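Local structure of glycosyltransferase (Streptomyces viridochromogenes, 2IUY) at residues R151-A156 with L228-H233; P267-G272 with R299-G304; P281-V286 with R312-R317. The protein takes part in the biosynthesis of the antibiotic avilamycin A, binding UDP and probably transferring a sugar with retention of its anomeric configuration. One frame throughout, in Å; residues are numbered along the deposited sequence.

Overall arrangement
All three contacts lie in the Rossmann-like domain of this GT-B enzyme built on the parallel sheet that ends in strand 284-286. Interactions 2 and 3 have centres about 12 Å apart and use neighbouring strands of that sheet, 268-270 and 284-286: Val268 N lies 3.0 Å from Val283 O, a probable hydrogen bond, while Thr301 OG1 reaches Glu285 OE2 at 2.6 Å. Interaction 1 is centred about 14 Å from interaction 3, and the two meet where Arg153 O lies 2.8 Å from Arg312 NH1; interaction 1 also touches interaction 2, His233 packing on Leu302. Interaction 1 is nearest the UDP site, since Tyr152 OH hydrogen-bonds Glu260, whereas Val269 and Val283 stand about 10 and 9 Å from Val257, side chain to side chain.

Interaction 1 (R151-A156 with L228-H233); sequences RYRSAA and LLASAH
The ring of Tyr152 meets the helix residue Leu229 at its edge: the methyl CD2 sits near the ring plane, 4.4 Å from CE1, while neither face is covered by 228-233. Trp34 of helix 31-45, Val147 and, one turn back on helix 222-231, Arg225 and Leu226 also touch the Tyr152 side chain. A tyrosine suits the place because its hydrocarbon body can be buried while its OH reaches Glu260, one of the residues that bind UDP, which probably makes Tyr152 a second-shell partner of the nucleotide site.

The setting is the second Rossmann-like domain of a GT-B fold, where helix 222-231 leads into strand 234-237 and the irregular segment 151-156 precedes the domain's first strand, 165-168. Here the chain runs close to the helix, with Arg153 CA 6.3 Å from Ala230 CA. Ala230 CB, a small methyl on the helix face, touches Arg153 CB at 3.8 Å and Arg153 CG at 3.9 Å. Arg153 has CG beside its backbone N (chi1 -61°) and its chain bends at chi2 (-73°), which folds it along the helix instead of out from it. Glu223, Asp227 and Ala230 are spaced four and three residues apart, so they line one flank of the helix. The guanidinium group of Arg153 forms salt bridges there, through NE to Asp227 and through NH2 to Glu223.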
loop_
_atom_site.group_PDB
_atom_site.type_symbol
_atom_site.label_atom_id
_atom_site.label_comp_id
_atom_site.label_asym_id
_atom_site.label_seq_id
_atom_site.Cartn_x
_atom_site.Cartn_y
_atom_site.Cartn_z
ATOM N N ARG A 151 1.312 -6.822 -12.782
ATOM C CA ARG A 151 0.030 -6.966 -12.088
ATOM C C ARG A 151 -0.958 -5.873 -12.482
ATOM O O ARG A 151 -2.121 -5.928 -12.066
ATOM C CB ARG A 151 0.214 -6.966 -10.562
ATOM C CG ARG A 151 0.797 -8.267 -10.006
ATOM C CD ARG A 151 0.438 -8.533 -8.534
ATOM N NE ARG A 151 1.137 -9.737 -8.049
ATOM C CZ ARG A 151 0.663 -10.993 -8.010
ATOM N NH1 ARG A 151 -0.562 -11.291 -8.420
ATOM N NH2 ARG A 151 1.445 -11.981 -7.559
ATOM N N TYR A 152 -0.484 -4.870 -13.225
ATOM C CA TYR A 152 -1.298 -3.701 -13.574
ATOM C C TYR A 152 -1.444 -3.567 -15.080
ATOM O O TYR A 152 -0.719 -4.223 -15.864
ATOM C CB TYR A 152 -0.765 -2.403 -12.910
ATOM C CG TYR A 152 -0.795 -2.581 -11.397
ATOM C CD1 TYR A 152 -1.938 -2.255 -10.638
ATOM C CD2 TYR A 152 0.284 -3.181 -10.743
ATOM C CE1 TYR A 152 -1.967 -2.503 -9.255
ATOM C CE2 TYR A 152 0.250 -3.428 -9.385
ATOM C CZ TYR A 152 -0.856 -3.090 -8.658
ATOM O OH TYR A 152 -0.802 -3.370 -7.317
ATOM N N ARG A 153 -2.392 -2.721 -15.474
ATOM C CA ARG A 153 -2.596 -2.448 -16.877
ATOM C C ARG A 153 -1.402 -1.673 -17.431
ATOM O O ARG A 153 -0.861 -0.748 -16.791
ATOM C CB ARG A 153 -3.899 -1.688 -17.127
ATOM C CG ARG A 153 -5.160 -2.390 -16.718
ATOM C CD ARG A 153 -5.558 -3.556 -17.630
ATOM N NE ARG A 153 -6.772 -4.188 -17.106
ATOM C CZ ARG A 153 -6.852 -5.435 -16.646
ATOM N NH1 ARG A 153 -5.798 -6.253 -16.693
ATOM N NH2 ARG A 153 -8.024 -5.895 -16.185
ATOM N N SER A 154 -1.043 -2.048 -18.645
ATOM C CA SER A 154 0.108 -1.552 -19.320
ATOM C C SER A 154 -0.307 -0.583 -20.402
ATOM O O SER A 154 -1.494 -0.464 -20.737
ATOM C CB SER A 154 0.859 -2.737 -19.929
ATOM O OG SER A 154 0.120 -3.234 -21.032
ATOM N N ALA A 155 0.665 0.114 -20.975
ATOM C CA ALA A 155 0.404 1.005 -22.120
ATOM C C ALA A 155 -0.224 0.223 -23.299
ATOM O O ALA A 155 -1.162 0.709 -23.950
ATOM C CB ALA A 155 1.676 1.718 -22.544
ATOM N N ALA A 156 0.264 -1.004 -23.516
ATOM C CA ALA A 156 -0.213 -1.895 -24.577
ATOM C C ALA A 156 -1.673 -2.377 -24.411
ATOM O O ALA A 156 -2.358 -2.648 -25.408
ATOM C CB ALA A 156 0.741 -3.078 -24.724
ATOM N N LEU A 228 -10.275 0.428 -13.346
ATOM C CA LEU A 228 -10.552 1.737 -12.705
ATOM C C LEU A 228 -9.266 2.537 -12.505
ATOM O O LEU A 228 -9.182 3.722 -12.828
ATOM C CB LEU A 228 -11.284 1.520 -11.363
ATOM C CG LEU A 228 -12.767 1.115 -11.421
ATOM C CD1 LEU A 228 -13.291 0.849 -9.989
ATOM C CD2 LEU A 228 -13.600 2.194 -12.102
ATOM N N LEU A 229 -8.244 1.857 -11.993
ATOM C CA LEU A 229 -6.922 2.470 -11.768
ATOM C C LEU A 229 -6.341 3.107 -13.030
ATOM O O LEU A 229 -5.834 4.239 -12.999
ATOM C CB LEU A 229 -5.948 1.419 -11.228
ATOM C CG LEU A 229 -5.450 1.368 -9.781
ATOM C CD1 LEU A 229 -5.872 2.501 -8.832
ATOM C CD2 LEU A 229 -5.561 -0.048 -9.154
ATOM N N ALA A 230 -6.477 2.374 -14.132
ATOM C CA ALA A 230 -5.966 2.741 -15.460
ATOM C C ALA A 230 -6.854 3.793 -16.211
ATOM O O ALA A 230 -6.362 4.648 -16.925
ATOM C CB ALA A 230 -5.880 1.449 -16.315
ATOM N N SER A 231 -8.165 3.656 -16.090
ATOM C CA SER A 231 -9.099 4.457 -16.866
ATOM C C SER A 231 -9.344 5.824 -16.199
ATOM O O SER A 231 -9.757 6.794 -16.860
ATOM C CB SER A 231 -10.412 3.671 -17.052
ATOM O OG SER A 231 -11.053 3.413 -15.814
ATOM N N ALA A 232 -9.041 5.948 -14.906
ATOM C CA ALA A 232 -9.372 7.207 -14.233
ATOM C C ALA A 232 -8.616 8.384 -14.828
ATOM O O ALA A 232 -7.448 8.265 -15.158
ATOM C CB ALA A 232 -9.122 7.109 -12.715
ATOM N N HIS A 233 -9.244 9.557 -14.876
ATOM C CA HIS A 233 -8.503 10.770 -15.210
ATOM C C HIS A 233 -7.348 11.049 -14.198
ATOM O O HIS A 233 -6.217 11.407 -14.569
ATOM C CB HIS A 233 -9.486 11.951 -15.354
ATOM C CG HIS A 233 -8.836 13.219 -15.810
ATOM N ND1 HIS A 233 -8.810 13.604 -17.132
ATOM C CD2 HIS A 233 -8.144 14.167 -15.134
ATOM C CE1 HIS A 233 -8.137 14.737 -17.252
ATOM N NE2 HIS A 233 -7.713 15.098 -16.055
#

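Interaction 2 (P267-G272 with R299-G304); sequences PVVGTG and RRTLAG
Strand 268-270 and the last turn of helix 295-303 come together with Val269 CA 7.6 Å from Leu302 CA, a separation that leaves their side chains to make the contact, and no hydrogen bond passes between the two segments. Val269 carries the strand's side alone. Its CG2 touches the methyl CG2 of Thr301 at 4.1 Å, the two side chains crossing obliquely, and approaches CD1 of Leu302 at 4.4 Å. The same valine methyl is therefore met by two consecutive helix residues.

Torsions decide which branch of Thr301 is used. With CG2 opposite the backbone N across the CA-CB bond, beside the carbonyl carbon, the methyl goes to the valine, while OG1 takes the position beside the backbone N and hydrogen-bonds Glu285 of the neighbouring strand. Leu302 leaves the helix across the line to the strand, and its chi2 of 78° brings the CD1 branch back towards Val269.

This is helix-on-sheet packing in the second Rossmann-like domain of the GT-B fold. The strand lies between strands 234-237 and 284-286 in a parallel sheet, and the helix follows strand 284-286 in the chain. Phe183 of helix 177-187 packs on both Val269 and Thr301, and Leu302 also reaches Ala234 and His233.

A beta-branched valine fits a buried strand position, giving a broad apolar surface close to the backbone. The threonine offers a methyl to that surface and a hydroxyl to a carboxylate, so the contact itself rests on van der Waals and hydrophobic packing, while a directional, polar tie between helix and sheet is made one strand further on, to Glu285.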
loop_
_atom_site.group_PDB
_atom_site.type_symbol
_atom_site.label_atom_id
_atom_site.label_comp_id
_atom_site.label_asym_id
_atom_site.label_seq_id
_atom_site.Cartn_x
_atom_site.Cartn_y
_atom_site.Cartn_z
ATOM N N PRO A 267 -2.065 9.744 -13.083
ATOM C CA PRO A 267 -1.415 10.708 -12.200
ATOM C C PRO A 267 -2.231 10.851 -10.903
ATOM O O PRO A 267 -3.360 10.351 -10.809
ATOM C CB PRO A 267 -1.414 12.001 -13.043
ATOM C CG PRO A 267 -2.739 11.897 -13.835
ATOM C CD PRO A 267 -2.852 10.401 -14.164
ATOM N N VAL A 268 -1.669 11.553 -9.930
ATOM C CA VAL A 268 -2.227 11.565 -8.586
ATOM C C VAL A 268 -2.300 12.985 -8.099
ATOM O O VAL A 268 -1.353 13.717 -8.205
ATOM C CB VAL A 268 -1.374 10.685 -7.605
ATOM C CG1 VAL A 268 -1.973 10.702 -6.185
ATOM C CG2 VAL A 268 -1.293 9.246 -8.127
ATOM N N VAL A 269 -3.452 13.381 -7.585
ATOM C CA VAL A 269 -3.516 14.567 -6.731
ATOM C C VAL A 269 -3.576 14.089 -5.276
ATOM O O VAL A 269 -4.409 13.280 -4.952
ATOM C CB VAL A 269 -4.786 15.406 -7.020
ATOM C CG1 VAL A 269 -4.931 16.559 -5.961
ATOM C CG2 VAL A 269 -4.766 15.908 -8.433
ATOM N N GLY A 270 -2.701 14.584 -4.411
ATOM C CA GLY A 270 -2.804 14.254 -3.008
ATOM C C GLY A 270 -2.532 15.442 -2.079
ATOM O O GLY A 270 -2.104 16.497 -2.505
ATOM N N THR A 271 -2.792 15.239 -0.804
ATOM C CA THR A 271 -2.315 16.125 0.234
ATOM C C THR A 271 -0.825 15.827 0.481
ATOM O O THR A 271 -0.253 14.980 -0.212
ATOM C CB THR A 271 -3.093 15.892 1.521
ATOM O OG1 THR A 271 -2.881 14.527 1.928
ATOM C CG2 THR A 271 -4.593 16.161 1.289
ATOM N N GLY A 272 -0.214 16.561 1.416
ATOM C CA GLY A 272 1.159 16.328 1.822
ATOM C C GLY A 272 1.268 15.469 3.073
ATOM O O GLY A 272 2.336 15.387 3.693
ATOM N N ARG A 299 -8.867 23.078 -11.081
ATOM C CA ARG A 299 -9.105 22.680 -12.437
ATOM C C ARG A 299 -7.771 22.730 -13.209
ATOM O O ARG A 299 -7.493 21.852 -14.043
ATOM C CB ARG A 299 -10.212 23.607 -12.982
ATOM C CG ARG A 299 -10.660 23.433 -14.377
ATOM C CD ARG A 299 -11.767 24.452 -14.725
ATOM N NE ARG A 299 -11.454 25.866 -14.393
ATOM C CZ ARG A 299 -10.539 26.641 -15.009
ATOM N NH1 ARG A 299 -9.787 26.158 -16.001
ATOM N NH2 ARG A 299 -10.362 27.908 -14.611
ATOM N N ARG A 300 -6.944 23.718 -12.877
ATOM C CA ARG A 300 -5.589 23.830 -13.392
ATOM C C ARG A 300 -4.601 22.831 -12.855
ATOM O O ARG A 300 -3.754 22.334 -13.599
ATOM C CB ARG A 300 -5.017 25.204 -13.110
ATOM C CG ARG A 300 -5.896 26.339 -13.629
ATOM C CD ARG A 300 -6.005 26.406 -15.119
ATOM N NE ARG A 300 -6.414 27.751 -15.502
ATOM C CZ ARG A 300 -5.588 28.745 -15.823
ATOM N NH1 ARG A 300 -4.263 28.581 -15.817
ATOM N NH2 ARG A 300 -6.106 29.917 -16.165
ATOM N N THR A 301 -4.651 22.608 -11.551
ATOM C CA THR A 301 -3.929 21.504 -10.913
ATOM C C THR A 301 -4.230 20.233 -11.695
ATOM O O THR A 301 -3.324 19.525 -12.070
ATOM C CB THR A 301 -4.319 21.328 -9.421
ATOM O OG1 THR A 301 -3.655 22.326 -8.647
ATOM C CG2 THR A 301 -3.906 19.941 -8.881
ATOM N N LEU A 302 -5.503 19.969 -11.954
ATOM C CA LEU A 302 -5.889 18.734 -12.639
ATOM C C LEU A 302 -5.421 18.696 -14.071
ATOM O O LEU A 302 -4.863 17.689 -14.530
ATOM C CB LEU A 302 -7.394 18.509 -12.575
ATOM C CG LEU A 302 -7.879 17.085 -12.910
ATOM C CD1 LEU A 302 -7.649 16.140 -11.712
ATOM C CD2 LEU A 302 -9.335 17.076 -13.325
ATOM N N ALA A 303 -5.624 19.794 -14.794
ATOM C CA ALA A 303 -5.263 19.820 -16.205
ATOM C C ALA A 303 -3.729 19.877 -16.450
ATOM O O ALA A 303 -3.274 19.495 -17.529
ATOM C CB ALA A 303 -6.011 20.938 -16.947
ATOM N N GLY A 304 -2.943 20.319 -15.464
ATOM C CA GLY A 304 -1.476 20.274 -15.567
ATOM C C GLY A 304 -0.757 18.975 -15.139
ATOM O O GLY A 304 0.500 18.906 -15.155
#

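Interaction 3 (P281-V286 with R312-R317); sequences PSVGEV and RRAAVR
Val283 reaches Ala314 because its chi1 of -60° sets CG1 beside its own backbone N, on the side facing helix 308-319, while CG2 takes the crowded position between N and the carbonyl carbon. CG1 then lies 3.9 Å from Ala314 CB. The same alanine methyl is 3.6 Å from Ser282 O, so Ala314 rests against a valine branch and a backbone carbonyl at once; across the segments Ser282 CA and Ala314 CA are 6.7 Å apart.

The pair joins the turn leading into strand 284-286, an edge strand of its six-stranded parallel sheet within this chain, to helix 308-319. Val283 also packs on Val258 and Ala262 of helix 256-263 and on Val311 and Trp319, so its methyls sit among apolar groups of two helices. Ala315, next to Ala314, packs on Ala262 and Val263 of the same helix 256-263.

Alanine suits the helix face here, since a single methyl lets the turn come close. No hydrogen bond crosses between the two segments: the Val283-Ala314 touch is apolar, while the methyl against Ser282 O is a van der Waals contact, so the contact rests on close fit and has little directional character.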
loop_
_atom_site.group_PDB
_atom_site.type_symbol
_atom_site.label_atom_id
_atom_site.label_comp_id
_atom_site.label_asym_id
_atom_site.label_seq_id
_atom_site.Cartn_x
_atom_site.Cartn_y
_atom_site.Cartn_z
ATOM N N PRO A 281 4.518 14.157 -5.528
ATOM C CA PRO A 281 5.098 15.088 -6.515
ATOM C C PRO A 281 5.800 14.349 -7.663
ATOM O O PRO A 281 5.898 14.875 -8.767
ATOM C CB PRO A 281 6.114 15.898 -5.700
ATOM C CG PRO A 281 5.619 15.777 -4.258
ATOM C CD PRO A 281 5.147 14.339 -4.206
ATOM N N SER A 282 6.239 13.129 -7.423
ATOM C CA SER A 282 6.888 12.357 -8.490
ATOM C C SER A 282 5.920 11.966 -9.594
ATOM O O SER A 282 6.346 11.655 -10.702
ATOM C CB SER A 282 7.527 11.085 -7.919
ATOM O OG SER A 282 8.553 11.406 -7.023
ATOM N N VAL A 283 4.627 11.925 -9.277
ATOM C CA VAL A 283 3.595 11.438 -10.201
ATOM C C VAL A 283 2.334 12.352 -10.262
ATOM O O VAL A 283 1.240 11.925 -10.637
ATOM C CB VAL A 283 3.237 9.959 -9.860
ATOM C CG1 VAL A 283 4.501 9.039 -9.985
ATOM C CG2 VAL A 283 2.596 9.842 -8.444
ATOM N N GLY A 284 2.476 13.596 -9.826
ATOM C CA GLY A 284 1.346 14.523 -9.832
ATOM C C GLY A 284 1.635 15.716 -8.954
ATOM O O GLY A 284 2.730 16.258 -8.975
ATOM N N GLU A 285 0.669 16.115 -8.149
ATOM C CA GLU A 285 0.760 17.377 -7.444
ATOM C C GLU A 285 0.097 17.261 -6.078
ATOM O O GLU A 285 -1.024 16.708 -5.936
ATOM C CB GLU A 285 0.038 18.483 -8.279
ATOM C CG GLU A 285 0.169 19.922 -7.678
ATOM C CD GLU A 285 -0.399 21.018 -8.578
ATOM O OE1 GLU A 285 -0.070 21.028 -9.792
ATOM O OE2 GLU A 285 -1.145 21.893 -8.065
ATOM N N VAL A 286 0.761 17.876 -5.105
ATOM C CA VAL A 286 0.267 18.051 -3.745
ATOM C C VAL A 286 -0.666 19.274 -3.644
ATOM O O VAL A 286 -0.412 20.330 -4.233
ATOM C CB VAL A 286 1.446 18.120 -2.727
ATOM C CG1 VAL A 286 0.976 18.537 -1.311
ATOM C CG2 VAL A 286 2.126 16.753 -2.636
ATOM N N ARG A 312 4.048 6.281 -15.349
ATOM C CA ARG A 312 4.451 4.883 -15.370
ATOM C C ARG A 312 5.976 4.713 -15.245
ATOM O O ARG A 312 6.456 3.807 -14.552
ATOM C CB ARG A 312 3.904 4.159 -16.599
ATOM C CG ARG A 312 4.251 2.647 -16.660
ATOM C CD ARG A 312 3.006 1.811 -17.162
ATOM N NE ARG A 312 2.301 2.572 -18.174
ATOM C CZ ARG A 312 1.030 2.438 -18.506
ATOM N NH1 ARG A 312 0.249 1.576 -17.907
ATOM N NH2 ARG A 312 0.540 3.235 -19.438
ATOM N N ARG A 313 6.837 5.225 -15.833
ATOM C CA ARG A 313 8.253 5.506 -15.900
ATOM C C ARG A 313 8.785 5.832 -14.507
ATOM O O ARG A 313 9.752 5.297 -14.114
ATOM C CB ARG A 313 8.597 6.679 -16.851
ATOM C CG ARG A 313 10.145 6.951 -16.999
ATOM C CD ARG A 313 10.657 8.047 -17.952
ATOM N NE ARG A 313 12.070 8.039 -17.818
ATOM C CZ ARG A 313 13.011 7.331 -18.387
ATOM N NH1 ARG A 313 12.881 6.267 -19.133
ATOM N NH2 ARG A 313 14.193 7.684 -18.034
ATOM N N ALA A 314 8.203 7.016 -13.990
ATOM C CA ALA A 314 8.490 7.351 -12.600
ATOM C C ALA A 314 8.175 6.220 -11.621
ATOM O O ALA A 314 8.984 5.959 -10.723
ATOM C CB ALA A 314 7.755 8.654 -12.151
ATOM N N ALA A 315 7.009 5.569 -11.776
ATOM C CA ALA A 315 6.637 4.509 -10.847
ATOM C C ALA A 315 7.584 3.311 -10.926
ATOM O O ALA A 315 7.930 2.718 -9.921
ATOM C CB ALA A 315 5.172 4.042 -11.070
ATOM N N VAL A 316 7.979 2.933 -12.140
ATOM C CA VAL A 316 8.869 1.789 -12.285
ATOM C C VAL A 316 10.264 2.156 -11.736
ATOM O O VAL A 316 10.797 1.387 -10.914
ATOM C CB VAL A 316 8.918 1.232 -13.744
ATOM C CG1 VAL A 316 9.920 0.046 -13.846
ATOM C CG2 VAL A 316 7.554 0.784 -14.198
ATOM N N ARG A 317 10.820 3.314 -12.150
ATOM C CA ARG A 317 12.127 3.779 -11.653
ATOM C C ARG A 317 12.241 3.835 -10.113
ATOM O O ARG A 317 13.258 3.450 -9.560
ATOM C CB ARG A 317 12.445 5.198 -12.161
ATOM C CG ARG A 317 13.150 5.295 -13.511
ATOM C CD ARG A 317 13.853 6.632 -13.668
ATOM N NE ARG A 317 13.086 7.716 -13.096
ATOM C CZ ARG A 317 13.398 8.399 -12.004
ATOM N NH1 ARG A 317 14.533 8.188 -11.347
ATOM N NH2 ARG A 317 12.572 9.351 -11.606
#